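Local coordinates for sugar ABC transporter (Sugar-binding protein) (PDB 4YO7), which binds myo-inositol and probably serves as the solute-binding component of an ABC transporter for sugars or related compounds, at residues S53-L59 with A132-F136; F58-M62 with Q282-G288; A65-A70 with G288-K293; A144-S150 with E305-Y311; D237-L241 with A263-A267. All coordinates share one frame; numbering follows the deposited sequence.

Interaction 1 of 5, residues S53-L59 with A132-F136. With INS (1,2,3,4,5,6-hexahydroxy-cyclohexane), chain F.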
# COMPACT_ATOMS: atom_id res chain seq x y z
N SER A 53 -3.92 -1.41 -10.03
CA SER A 53 -3.69 -2.86 -9.98
C SER A 53 -4.96 -3.65 -9.69
O SER A 53 -5.18 -4.69 -10.31
CB SER A 53 -2.62 -3.22 -8.94
OG SER A 53 -3.02 -2.88 -7.64
N ASN A 54 -5.76 -3.17 -8.75
CA ASN A 54 -7.01 -3.80 -8.35
C ASN A 54 -7.66 -2.91 -7.32
O ASN A 54 -7.04 -1.94 -6.87
CB ASN A 54 -6.78 -5.24 -7.81
CG ASN A 54 -6.23 -5.29 -6.39
OD1 ASN A 54 -5.27 -4.59 -6.01
ND2 ASN A 54 -6.82 -6.17 -5.61
N LEU A 55 -8.92 -3.20 -6.99
CA LEU A 55 -9.67 -2.39 -6.03
C LEU A 55 -9.75 -3.09 -4.68
O LEU A 55 -10.83 -3.47 -4.21
CB LEU A 55 -11.05 -2.07 -6.59
CG LEU A 55 -10.97 -1.18 -7.84
CD1 LEU A 55 -12.35 -1.07 -8.47
CD2 LEU A 55 -10.42 0.19 -7.53
N ASP A 56 -8.61 -3.24 -4.03
CA ASP A 56 -8.59 -3.84 -2.70
C ASP A 56 -8.98 -2.81 -1.64
O ASP A 56 -9.35 -1.68 -1.98
CB ASP A 56 -7.23 -4.52 -2.43
CG ASP A 56 -6.04 -3.56 -2.46
OD1 ASP A 56 -6.16 -2.41 -2.01
OD2 ASP A 56 -4.93 -4.00 -2.88
N GLU A 57 -8.95 -3.20 -0.36
CA GLU A 57 -9.51 -2.35 0.69
C GLU A 57 -8.89 -0.95 0.67
O GLU A 57 -9.59 0.05 0.61
CB GLU A 57 -9.32 -3.00 2.07
CG GLU A 57 -10.08 -2.29 3.22
CD GLU A 57 -11.56 -2.63 3.29
OE1 GLU A 57 -12.03 -3.51 2.54
OE2 GLU A 57 -12.26 -2.01 4.12
N PHE A 58 -7.57 -0.87 0.69
CA PHE A 58 -6.90 0.42 0.70
C PHE A 58 -6.99 1.12 -0.66
O PHE A 58 -7.27 2.33 -0.73
CB PHE A 58 -5.44 0.24 1.12
CG PHE A 58 -4.63 1.50 1.02
CD1 PHE A 58 -4.61 2.41 2.08
CD2 PHE A 58 -3.92 1.80 -0.12
CE1 PHE A 58 -3.87 3.58 1.99
CE2 PHE A 58 -3.17 2.99 -0.20
CZ PHE A 58 -3.16 3.86 0.86
N LEU A 59 -6.77 0.39 -1.75
CA LEU A 59 -6.68 1.03 -3.05
C LEU A 59 -8.03 1.58 -3.50
O LEU A 59 -8.10 2.50 -4.31
CB LEU A 59 -6.09 0.09 -4.09
CG LEU A 59 -4.58 -0.11 -3.98
CD1 LEU A 59 -4.16 -1.16 -4.97
CD2 LEU A 59 -3.75 1.20 -4.17
N ALA A 132 1.95 5.40 -9.16
CA ALA A 132 1.27 5.65 -7.91
C ALA A 132 1.32 4.43 -6.99
O ALA A 132 1.03 3.31 -7.41
CB ALA A 132 -0.18 6.03 -8.17
N ASN A 133 1.71 4.72 -5.73
CA ASN A 133 1.59 3.86 -4.56
C ASN A 133 2.48 2.62 -4.50
O ASN A 133 2.96 2.30 -3.42
CB ASN A 133 0.12 3.46 -4.40
CG ASN A 133 -0.08 2.34 -3.40
OD1 ASN A 133 -0.12 1.18 -3.78
ND2 ASN A 133 -0.23 2.68 -2.13
N ARG A 134 2.72 1.94 -5.61
CA ARG A 134 3.66 0.81 -5.64
C ARG A 134 4.89 1.16 -6.46
O ARG A 134 4.80 1.46 -7.64
CB ARG A 134 3.00 -0.44 -6.21
CG ARG A 134 1.82 -0.92 -5.44
CD ARG A 134 1.18 -2.07 -6.16
NE ARG A 134 0.08 -2.68 -5.44
CZ ARG A 134 -0.55 -3.78 -5.87
NH1 ARG A 134 -0.20 -4.36 -7.02
NH2 ARG A 134 -1.52 -4.30 -5.14
N THR A 135 6.05 1.04 -5.83
CA THR A 135 7.31 1.30 -6.50
C THR A 135 7.94 -0.03 -6.92
O THR A 135 7.41 -1.12 -6.68
CB THR A 135 8.25 2.14 -5.59
OG1 THR A 135 9.34 2.64 -6.37
CG2 THR A 135 8.79 1.36 -4.39
N PHE A 136 9.09 0.07 -7.56
CA PHE A 136 9.78 -1.07 -8.13
C PHE A 136 11.18 -0.62 -8.47
O PHE A 136 11.42 0.58 -8.63
CB PHE A 136 9.08 -1.58 -9.37
CG PHE A 136 8.86 -0.52 -10.41
CD1 PHE A 136 7.79 0.33 -10.33
CD2 PHE A 136 9.72 -0.40 -11.49
CE1 PHE A 136 7.59 1.28 -11.30
CE2 PHE A 136 9.51 0.58 -12.45
CZ PHE A 136 8.45 1.40 -12.35
C1 INS F . -1.73 -2.79 -1.63
C2 INS F . -2.74 -2.90 -0.49
C3 INS F . -2.01 -2.66 0.83
C4 INS F . -1.36 -1.27 0.86
C5 INS F . -0.37 -1.16 -0.32
C6 INS F . -1.10 -1.41 -1.63
O1 INS F . -2.38 -2.99 -2.91
O2 INS F . -3.73 -1.89 -0.69
O3 INS F . -3.02 -2.78 1.88
O4 INS F . -0.60 -1.12 2.07
O5 INS F . 0.14 0.19 -0.35
O6 INS F . -0.10 -1.36 -2.72

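Interaction 2 of 5, residues F58-M62 with Q282-G288. With INS (1,2,3,4,5,6-hexahydroxy-cyclohexane), chain F.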
# COMPACT_ATOMS: atom_id res chain seq x y z
N PHE A 58 -7.57 -0.87 0.69
CA PHE A 58 -6.90 0.42 0.70
C PHE A 58 -6.99 1.12 -0.66
O PHE A 58 -7.27 2.33 -0.73
CB PHE A 58 -5.44 0.24 1.12
CG PHE A 58 -4.63 1.50 1.02
CD1 PHE A 58 -4.61 2.41 2.08
CD2 PHE A 58 -3.92 1.80 -0.12
CE1 PHE A 58 -3.87 3.58 1.99
CE2 PHE A 58 -3.17 2.99 -0.20
CZ PHE A 58 -3.16 3.86 0.86
N LEU A 59 -6.77 0.39 -1.75
CA LEU A 59 -6.68 1.03 -3.05
C LEU A 59 -8.03 1.58 -3.50
O LEU A 59 -8.10 2.50 -4.31
CB LEU A 59 -6.09 0.09 -4.09
CG LEU A 59 -4.58 -0.11 -3.98
CD1 LEU A 59 -4.16 -1.16 -4.97
CD2 LEU A 59 -3.75 1.20 -4.17
N THR A 60 -9.11 1.05 -2.95
CA THR A 60 -10.42 1.59 -3.28
C THR A 60 -10.53 3.03 -2.82
O THR A 60 -11.07 3.88 -3.53
CB THR A 60 -11.56 0.74 -2.68
OG1 THR A 60 -11.53 -0.55 -3.30
CG2 THR A 60 -12.93 1.38 -2.94
N TYR A 61 -9.98 3.33 -1.64
CA TYR A 61 -9.99 4.71 -1.16
C TYR A 61 -9.13 5.59 -2.08
O TYR A 61 -9.47 6.74 -2.35
CB TYR A 61 -9.48 4.79 0.27
CG TYR A 61 -10.39 4.13 1.27
CD1 TYR A 61 -11.54 4.76 1.73
CD2 TYR A 61 -10.11 2.87 1.76
CE1 TYR A 61 -12.38 4.15 2.63
CE2 TYR A 61 -10.94 2.25 2.67
CZ TYR A 61 -12.07 2.90 3.11
OH TYR A 61 -12.92 2.29 4.02
N MSE A 62 -8.03 5.03 -2.57
CA MSE A 62 -7.14 5.82 -3.43
C MSE A 62 -7.84 6.12 -4.74
O MSE A 62 -7.81 7.25 -5.21
CB MSE A 62 -5.82 5.10 -3.69
CG MSE A 62 -4.81 6.06 -4.35
SE MSE A 62 -3.16 5.11 -4.83
CE MSE A 62 -3.73 4.31 -6.52
N GLN A 282 -1.32 5.32 6.02
CA GLN A 282 -0.91 5.57 4.65
C GLN A 282 -2.02 6.41 4.01
O GLN A 282 -3.20 6.07 4.08
CB GLN A 282 -0.69 4.26 3.86
CG GLN A 282 0.05 4.53 2.57
CD GLN A 282 0.28 3.37 1.65
OE1 GLN A 282 0.90 3.55 0.60
NE2 GLN A 282 -0.23 2.20 1.98
N ASP A 283 -1.62 7.51 3.41
CA ASP A 283 -2.57 8.52 2.97
C ASP A 283 -3.11 8.21 1.58
O ASP A 283 -2.58 8.70 0.57
CB ASP A 283 -1.88 9.88 2.99
CG ASP A 283 -2.83 11.04 2.75
OD1 ASP A 283 -4.05 10.85 2.60
OD2 ASP A 283 -2.33 12.19 2.74
N ALA A 284 -4.16 7.39 1.54
CA ALA A 284 -4.79 7.00 0.29
C ALA A 284 -5.31 8.22 -0.49
O ALA A 284 -5.11 8.32 -1.72
CB ALA A 284 -5.93 6.01 0.53
N LYS A 285 -5.98 9.12 0.23
CA LYS A 285 -6.56 10.30 -0.40
C LYS A 285 -5.48 11.19 -0.99
O LYS A 285 -5.59 11.63 -2.13
CB LYS A 285 -7.42 11.09 0.59
CG LYS A 285 -8.08 12.32 -0.03
CD LYS A 285 -9.45 12.62 0.58
CE LYS A 285 -10.25 13.59 -0.29
NZ LYS A 285 -10.87 12.93 -1.49
N GLY A 286 -4.43 11.42 -0.23
CA GLY A 286 -3.29 12.20 -0.69
C GLY A 286 -2.60 11.59 -1.91
O GLY A 286 -2.31 12.28 -2.88
N GLN A 287 -2.35 10.29 -1.86
CA GLN A 287 -1.76 9.62 -3.01
C GLN A 287 -2.63 9.72 -4.25
O GLN A 287 -2.13 10.03 -5.33
CB GLN A 287 -1.48 8.15 -2.68
CG GLN A 287 -0.38 7.98 -1.64
CD GLN A 287 -0.09 6.53 -1.32
OE1 GLN A 287 -0.63 5.63 -1.96
NE2 GLN A 287 0.73 6.31 -0.33
N GLY A 288 -3.94 9.48 -4.11
CA GLY A 288 -4.82 9.52 -5.26
C GLY A 288 -4.97 10.92 -5.84
O GLY A 288 -4.80 11.10 -7.05
C1 INS F . -1.73 -2.79 -1.63
C2 INS F . -2.74 -2.90 -0.49
C3 INS F . -2.01 -2.66 0.83
C4 INS F . -1.36 -1.27 0.86
C5 INS F . -0.37 -1.16 -0.32
C6 INS F . -1.10 -1.41 -1.63
O1 INS F . -2.38 -2.99 -2.91
O2 INS F . -3.73 -1.89 -0.69
O3 INS F . -3.02 -2.78 1.88
O4 INS F . -0.60 -1.12 2.07
O5 INS F . 0.14 0.19 -0.35
O6 INS F . -0.10 -1.36 -2.72

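Interaction 3 of 5, residues A65-A70 with G288-K293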
# COMPACT_ATOMS: atom_id res chain seq x y z
N ALA A 65 -10.45 8.75 -4.42
CA ALA A 65 -9.80 10.06 -4.32
C ALA A 65 -9.32 10.56 -5.70
O ALA A 65 -9.41 11.76 -5.97
CB ALA A 65 -8.63 10.02 -3.35
N MSE A 66 -8.84 9.64 -6.55
CA MSE A 66 -8.46 10.01 -7.92
C MSE A 66 -9.68 10.51 -8.68
O MSE A 66 -9.62 11.53 -9.37
CB MSE A 66 -7.79 8.84 -8.67
CG MSE A 66 -6.50 8.44 -8.05
SE MSE A 66 -5.51 7.24 -9.23
CE MSE A 66 -6.58 5.67 -9.10
N LYS A 67 -10.79 9.80 -8.56
CA LYS A 67 -12.00 10.20 -9.28
C LYS A 67 -12.53 11.55 -8.79
O LYS A 67 -12.97 12.39 -9.58
CB LYS A 67 -13.07 9.11 -9.15
CG LYS A 67 -12.70 7.84 -9.89
CD LYS A 67 -13.82 6.81 -9.86
CE LYS A 67 -13.49 5.61 -10.73
NZ LYS A 67 -14.62 4.62 -10.81
N GLU A 68 -12.47 11.79 -7.49
CA GLU A 68 -12.92 13.06 -6.94
C GLU A 68 -12.05 14.22 -7.45
O GLU A 68 -12.57 15.29 -7.81
CB GLU A 68 -12.90 13.03 -5.41
CG GLU A 68 -14.06 12.30 -4.77
CD GLU A 68 -15.18 13.23 -4.31
OE1 GLU A 68 -15.00 14.47 -4.32
OE2 GLU A 68 -16.25 12.71 -3.92
N GLU A 69 -10.74 14.02 -7.48
CA GLU A 69 -9.84 15.06 -7.94
C GLU A 69 -10.00 15.29 -9.45
O GLU A 69 -9.96 16.43 -9.91
CB GLU A 69 -8.40 14.71 -7.59
CG GLU A 69 -7.38 15.75 -8.01
CD GLU A 69 -7.54 17.08 -7.32
OE1 GLU A 69 -7.90 17.11 -6.12
OE2 GLU A 69 -7.28 18.11 -7.98
N ALA A 70 -10.22 14.22 -10.20
CA ALA A 70 -10.32 14.30 -11.67
C ALA A 70 -11.50 15.19 -12.09
O ALA A 70 -11.47 15.81 -13.15
CB ALA A 70 -10.47 12.92 -12.24
N GLY A 288 -3.94 9.48 -4.11
CA GLY A 288 -4.82 9.52 -5.26
C GLY A 288 -4.97 10.92 -5.84
O GLY A 288 -4.80 11.10 -7.05
N ALA A 289 -5.25 11.92 -5.00
CA ALA A 289 -5.42 13.30 -5.48
C ALA A 289 -4.13 13.82 -6.07
O ALA A 289 -4.13 14.44 -7.13
CB ALA A 289 -5.87 14.21 -4.36
N THR A 290 -3.01 13.53 -5.41
CA THR A 290 -1.74 14.04 -5.89
C THR A 290 -1.33 13.39 -7.21
O THR A 290 -0.78 14.08 -8.10
CB THR A 290 -0.63 13.87 -4.83
OG1 THR A 290 -1.00 14.54 -3.63
CG2 THR A 290 0.67 14.48 -5.31
N SER A 291 -1.60 12.10 -7.37
CA SER A 291 -1.28 11.43 -8.64
C SER A 291 -2.01 12.11 -9.80
O SER A 291 -1.44 12.34 -10.86
CB SER A 291 -1.66 9.95 -8.59
OG SER A 291 -0.84 9.25 -7.68
N VAL A 292 -3.28 12.41 -9.59
CA VAL A 292 -4.06 13.10 -10.61
C VAL A 292 -3.50 14.51 -10.89
O VAL A 292 -3.37 14.91 -12.06
CB VAL A 292 -5.54 13.19 -10.22
CG1 VAL A 292 -6.31 14.09 -11.17
CG2 VAL A 292 -6.13 11.80 -10.28
N LYS A 293 -3.17 15.25 -9.85
CA LYS A 293 -2.64 16.59 -10.03
C LYS A 293 -1.33 16.59 -10.82
O LYS A 293 -1.11 17.43 -11.69
CB LYS A 293 -2.43 17.27 -8.66
CG LYS A 293 -3.70 17.60 -7.94
CD LYS A 293 -3.38 18.17 -6.55
CE LYS A 293 -4.58 18.26 -5.64
NZ LYS A 293 -5.41 19.45 -5.93
O HOH W 1 -7.11 18.74 -3.99

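Interaction 4 of 5, residues A144-S150 with E305-Y311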
# COMPACT_ATOMS: atom_id res chain seq x y z
N ALA A 144 7.35 10.48 -12.69
CA ALA A 144 7.28 10.80 -11.26
C ALA A 144 6.70 9.63 -10.51
O ALA A 144 6.00 8.81 -11.09
CB ALA A 144 6.44 12.07 -11.02
N PHE A 145 7.00 9.59 -9.21
CA PHE A 145 6.42 8.63 -8.27
C PHE A 145 5.65 9.39 -7.20
O PHE A 145 6.16 10.38 -6.65
CB PHE A 145 7.50 7.76 -7.58
CG PHE A 145 6.93 6.81 -6.57
CD1 PHE A 145 6.23 5.69 -6.98
CD2 PHE A 145 7.06 7.05 -5.21
CE1 PHE A 145 5.68 4.83 -6.07
CE2 PHE A 145 6.52 6.15 -4.27
CZ PHE A 145 5.83 5.05 -4.71
N VAL A 146 4.43 8.93 -6.94
CA VAL A 146 3.58 9.46 -5.87
C VAL A 146 3.22 8.31 -4.95
O VAL A 146 2.55 7.37 -5.35
CB VAL A 146 2.30 10.11 -6.43
CG1 VAL A 146 1.44 10.62 -5.30
CG2 VAL A 146 2.66 11.26 -7.36
N GLY A 147 3.69 8.38 -3.71
CA GLY A 147 3.46 7.29 -2.77
C GLY A 147 4.20 7.52 -1.48
O GLY A 147 4.53 8.64 -1.15
N SER A 148 4.46 6.43 -0.76
CA SER A 148 5.08 6.51 0.54
C SER A 148 6.18 5.47 0.64
O SER A 148 6.15 4.45 -0.04
CB SER A 148 4.03 6.29 1.62
OG SER A 148 3.03 7.29 1.55
N GLU A 149 7.15 5.73 1.50
CA GLU A 149 8.35 4.92 1.56
C GLU A 149 8.15 3.68 2.44
O GLU A 149 8.08 3.79 3.66
CB GLU A 149 9.51 5.76 2.09
CG GLU A 149 10.83 5.01 2.15
CD GLU A 149 11.44 4.81 0.77
OE1 GLU A 149 11.54 5.81 0.01
OE2 GLU A 149 11.84 3.67 0.45
N SER A 150 8.05 2.52 1.81
CA SER A 150 7.60 1.33 2.50
C SER A 150 8.39 0.96 3.73
O SER A 150 7.80 0.59 4.75
CB SER A 150 7.63 0.16 1.52
OG SER A 150 6.71 0.38 0.47
N GLU A 305 7.54 16.46 -10.43
CA GLU A 305 8.47 15.84 -9.52
C GLU A 305 7.73 14.86 -8.63
O GLU A 305 6.49 14.86 -8.56
CB GLU A 305 9.17 16.90 -8.69
CG GLU A 305 8.22 17.74 -7.87
CD GLU A 305 8.93 18.88 -7.16
OE1 GLU A 305 9.70 19.61 -7.83
OE2 GLU A 305 8.72 19.05 -5.94
N ASP A 306 8.51 14.03 -7.96
CA ASP A 306 7.95 13.05 -7.02
C ASP A 306 7.19 13.71 -5.89
O ASP A 306 7.49 14.83 -5.47
CB ASP A 306 9.04 12.20 -6.41
CG ASP A 306 9.81 11.36 -7.42
OD1 ASP A 306 9.37 11.22 -8.58
OD2 ASP A 306 10.84 10.80 -7.01
N ALA A 307 6.23 12.97 -5.33
CA ALA A 307 5.58 13.36 -4.10
C ALA A 307 5.63 12.19 -3.13
O ALA A 307 4.93 11.21 -3.31
CB ALA A 307 4.17 13.78 -4.36
N MSE A 308 6.49 12.30 -2.12
CA MSE A 308 6.63 11.28 -1.09
C MSE A 308 5.85 11.71 0.12
O MSE A 308 6.23 12.67 0.79
CB MSE A 308 8.08 11.08 -0.69
CG MSE A 308 9.01 10.70 -1.77
SE MSE A 308 8.43 9.04 -2.61
CE MSE A 308 8.13 7.94 -1.12
N ILE A 309 4.76 11.02 0.40
CA ILE A 309 3.90 11.39 1.50
C ILE A 309 4.27 10.54 2.71
O ILE A 309 4.41 9.32 2.59
CB ILE A 309 2.42 11.18 1.11
CG1 ILE A 309 2.14 11.95 -0.19
CG2 ILE A 309 1.52 11.63 2.26
CD1 ILE A 309 0.76 11.69 -0.80
N PRO A 310 4.44 11.17 3.89
CA PRO A 310 4.90 10.39 5.04
C PRO A 310 3.88 9.38 5.54
O PRO A 310 2.68 9.61 5.48
CB PRO A 310 5.14 11.44 6.13
CG PRO A 310 5.21 12.73 5.43
CD PRO A 310 4.38 12.62 4.19
N TYR A 311 4.39 8.25 6.00
CA TYR A 311 3.65 7.36 6.87
C TYR A 311 3.59 7.96 8.29
O TYR A 311 4.52 8.66 8.69
CB TYR A 311 4.33 6.00 6.93
CG TYR A 311 4.09 5.04 5.79
CD1 TYR A 311 2.89 4.36 5.68
CD2 TYR A 311 5.09 4.76 4.88
CE1 TYR A 311 2.69 3.42 4.68
CE2 TYR A 311 4.89 3.84 3.86
CZ TYR A 311 3.68 3.17 3.79
OH TYR A 311 3.47 2.23 2.82
O HOH W 2 4.56 1.89 0.50
O HOH W 3 1.22 8.01 3.62
O HOH W 4 6.98 8.22 2.88

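Interaction 5 of 5, residues D237-L241 with A263-A267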
# COMPACT_ATOMS: atom_id res chain seq x y z
N ASP A 237 -3.17 -3.90 7.08
CA ASP A 237 -4.27 -4.00 8.03
C ASP A 237 -5.21 -5.15 7.74
O ASP A 237 -5.71 -5.78 8.68
CB ASP A 237 -5.09 -2.69 8.05
CG ASP A 237 -4.39 -1.56 8.79
OD1 ASP A 237 -3.54 -1.83 9.68
OD2 ASP A 237 -4.72 -0.38 8.51
N GLU A 238 -5.47 -5.45 6.47
CA GLU A 238 -6.39 -6.54 6.16
C GLU A 238 -5.91 -7.85 6.77
O GLU A 238 -6.70 -8.58 7.37
CB GLU A 238 -6.59 -6.70 4.65
CG GLU A 238 -7.52 -5.67 4.06
CD GLU A 238 -8.94 -5.75 4.67
OE1 GLU A 238 -9.62 -6.76 4.42
OE2 GLU A 238 -9.37 -4.82 5.39
N MSE A 239 -4.62 -8.16 6.64
CA MSE A 239 -4.12 -9.41 7.23
C MSE A 239 -4.22 -9.40 8.75
O MSE A 239 -4.60 -10.41 9.35
CB MSE A 239 -2.69 -9.69 6.78
CG MSE A 239 -2.65 -10.04 5.31
SE MSE A 239 -0.85 -10.46 4.70
CE MSE A 239 0.08 -8.81 5.16
N ALA A 240 -3.91 -8.25 9.35
CA ALA A 240 -3.99 -8.11 10.81
C ALA A 240 -5.41 -8.34 11.28
O ALA A 240 -5.62 -8.99 12.29
CB ALA A 240 -3.49 -6.74 11.24
N LEU A 241 -6.38 -7.83 10.53
CA LEU A 241 -7.79 -8.00 10.89
C LEU A 241 -8.20 -9.47 10.79
O LEU A 241 -9.00 -9.97 11.60
CB LEU A 241 -8.67 -7.13 9.99
CG LEU A 241 -8.53 -5.62 10.24
CD1 LEU A 241 -9.32 -4.82 9.21
CD2 LEU A 241 -8.94 -5.19 11.65
N ALA A 263 -3.88 2.06 8.27
CA ALA A 263 -4.86 2.82 9.07
C ALA A 263 -6.14 3.04 8.27
O ALA A 263 -6.68 4.16 8.21
CB ALA A 263 -4.29 4.15 9.55
N THR A 264 -6.64 1.97 7.66
CA THR A 264 -7.94 2.03 7.01
C THR A 264 -9.04 2.25 8.05
O THR A 264 -8.84 2.03 9.25
CB THR A 264 -8.28 0.74 6.26
OG1 THR A 264 -8.28 -0.35 7.19
CG2 THR A 264 -7.30 0.48 5.13
N PRO A 265 -10.22 2.68 7.59
CA PRO A 265 -11.30 2.81 8.57
C PRO A 265 -11.61 1.51 9.32
O PRO A 265 -11.89 1.57 10.51
CB PRO A 265 -12.47 3.26 7.70
CG PRO A 265 -11.84 4.12 6.66
CD PRO A 265 -10.54 3.37 6.33
N ALA A 266 -11.56 0.37 8.63
CA ALA A 266 -11.76 -0.92 9.28
C ALA A 266 -10.74 -1.12 10.39
O ALA A 266 -11.07 -1.62 11.45
CB ALA A 266 -11.68 -2.06 8.27
N ALA A 267 -9.49 -0.76 10.13
CA ALA A 267 -8.43 -0.94 11.11
C ALA A 267 -8.64 -0.02 12.31
O ALA A 267 -8.44 -0.41 13.45
CB ALA A 267 -7.08 -0.66 10.47
O HOH W 5 -7.83 -2.71 6.03

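Interaction 1 of 5, residues S53-L59 with A132-F136
The backbones stand well apart, with S53 CA 9.3 Å from R134 CA and L59 CA 8.9 Å from N133 CA, and side chains and myo-inositol lie between. R134 suits its place because its chain, extended from CG to NE, brings two donors to the ligand: NE meets O6 at 3.0 Å, and NH2 meets O1 at 2.7 Å along a nearly straight bond (171°) in the guanidinium plane. S53 OG lies over one face of that group, 3.2 Å from R134 CZ, without bonding to it; the hydroxyl pairs with N108 instead. The segments lie at the C-terminal ends of the parallel strands 46-52 and 129-132, where ligands bind in the periplasmic-binding-protein fold. D56 takes O1 on OD2 and O2 on OD1, and as N-cap of helix 57-70 it also accepts the L59 N-H on OD1 at 2.9 Å. A leucine replacing R134 would probably leave O1 and O6 each short of a donor and deprive D56 of a nearby positive charge. N133 employs both ends of its amide, OD1 accepting from O6 while ND2 gives to O5. F58 CE2 comes 3.5 Å from N133 ND2, the ring and amide planes 30° apart.

Interaction 2 of 5, residues F58-M62 with Q282-G288
F58, Y61 and M62 converge on the methyl group of A284, where the short axes of helices 58-62 and 284-288 pass 8.3 Å apart at -49°. The apolar contacts are led by F58 CE1, 3.5 Å from A284 CB; alanine is small enough to let the ring in. M62, a selenomethionine, lays CG against A284 O and the backbone N of G288, where any side chain would run into M62 O.

Polar groups border the ring: Q282 NE2 lies over one face of F58, 3.5 Å from CZ, the amide and ring planes 16° apart, while Q282 O meets the ring edge at CE1 (3.3 Å).

The extended Q282 chain (CG anti to the backbone N, chi1 -166°) carries NE2 to inositol O5 at 3.1 Å, with a weak bond to O4. Q282 OE1 accepts from Q287 NE2 at 2.9 Å, fixing which way the amide is turned. With a leucine at Q282, O5 would probably lose a donor and Q287 NE2 its acceptor. Q287 OE1 holds N133, and D283 caps helix 284-299 by accepting from G286 N. F58 and Q282 belong to the inositol pocket of this periplasmic-binding-protein fold, at the N-terminal ends of both helices.

Interaction 3 of 5, residues A65-A70 with G288-K293
E69 and V292 meet where helices 57-70 and 284-299 pack side by side against the parallel sheet of one alpha/beta lobe. The short axes of 65-70 and 288-293 approach to 7.6 Å and cross at -46°.

Backbone contacts come first, because glycine makes the closeness possible: a side chain on G288 would press on A65 CB and M66 N. M66, a selenomethionine, uses the room, setting CG only 3.4 Å from G288 CA, tighter than usual for two carbons, and 3.3 Å from G288 O. Its bent end turns away to the sheet, onto V50, I52 and F80.

The apolar contacts centre on V292, whose branches divide the work. CG2 rests on M66 CB at 3.8 Å, and CG1 reaches E69 CG at 3.7 Å and the backbone N of A70. A branched side chain fits well here, its two branches touching different residues of helix 57-70, and it also touches F78 of strand 76-82.

The polar contacts lie at the outer margin. E69 runs with CG anti to the backbone N (chi1 -179°), its methylene part packed over A289 and V292 before a bend brings the carboxylate to K293. In a salt bridge K293 NZ meets E69 OE2 at 3.1 Å from above the carboxylate plane, and OE2 also bonds to Y73 OH. A water also spans the pair, donating to E69 OE1 at 2.8 Å and accepting from K293 NZ at 2.7 Å.

Interaction 4 of 5, residues A144-S150 with E305-Y311
A parallel edge pairing joins strand 307-308 to strand 144-147, with V146 opposite A307 and G147 opposite M308. F145 O accepts from A307 N at 2.9 Å, G147 N gives to A307 O at 3.1 Å, and G147 O accepts from I309 N at 2.8 Å. Before the ladder begins, D306 substitutes a side chain for a backbone partner: its OD1 takes the F145 N-H at 2.9 Å, from above the carboxylate plane.

V146 and A307 turn their small apolar groups to the face packed by helix 284-299. On the other face lies selenomethionine M308, folded at chi2 and chi3 so that SE comes in the plane of the F145 ring at its edge, 3.5 Å from CD2, a Met-aromatic contact. G147 has no side chain there; one would collide with the F145 ring.

Past the ladder both chains lead to the hinge side of the two-lobed periplasmic-binding-protein fold. A water links I309 O to E149 N, so the direct backbone ladder ends at I309 N. S148 OG bonds directly to I309 O at 2.7 Å, and its CB makes a CH-pi contact over one face of Y311, 3.9 Å from the ring centroid. E149 O meets that ring's edge, 3.2 Å from CE2. Y311 OH bonds to R186 of the ligand pocket and shares a water with S150 OG and S148 O, while S150 OG is also bonded to E181.

Interaction 5 of 5, residues D237-L241 with A263-A267
D237 OD2 accepts the backbone N-H of T264, tying together the starts of helices 237-249 and 265-272 in the alpha/beta lobe built on strands 231-234 and 257-259. The bond from T264 N is 3.2 Å long and arrives nearly along the C-O axis of the carboxylate (154° at the hydrogen). The approach of A263 N to the same OD2, at 2.6 Å, is short, bent and weak. Aspartate suits the site because OD2 meets T264 N while OD1 bonds to T279, and A267 CB packs closely against OD2. Lower on the helix, L241 CD1 rests 3.8 Å from A266 CB, where an alanine leaves space for the larger leucine.

One shell out, T279 OG1 bonds to D237 OD1 and also to A263 N, so one hydroxyl contacts both the carboxylate and the turn. N236 and D262 of the inositol pocket immediately precede the two segments, so the bond lies next to the site in both. T264 is the N-cap of helix 265-272: OG1, placed between the backbone N and carbonyl carbon (chi1 59°), accepts from A267 N at 3.2 Å. E238, which forms a salt bridge with R212, reaches the same hydroxyl through a water that lies 2.7 Å from E238 OE2 and 2.7 Å from T264 OG1.

How the interactions relate
Interactions 1 to 4 belong to the lobe with the six-stranded parallel sheet, and interaction 5 to the other lobe, its centre about 21 Å from that of interaction 4. Interactions 1 and 2 overlap at F58 and L59, at the start of helix 57-70, have centres about 8 Å apart and both touch inositol. Interactions 2 and 3 follow one another along helices 57-70 and 284-299, sharing G288; the latter helix then leads to strand 307-308 of interaction 4. Along the chain interaction 5 is nested within the loops closed by interactions 2, 3 and 4, since the chain enters the second lobe and returns. Both lobes contribute to the ligand pocket, which fits hinged closure as in related binding proteins.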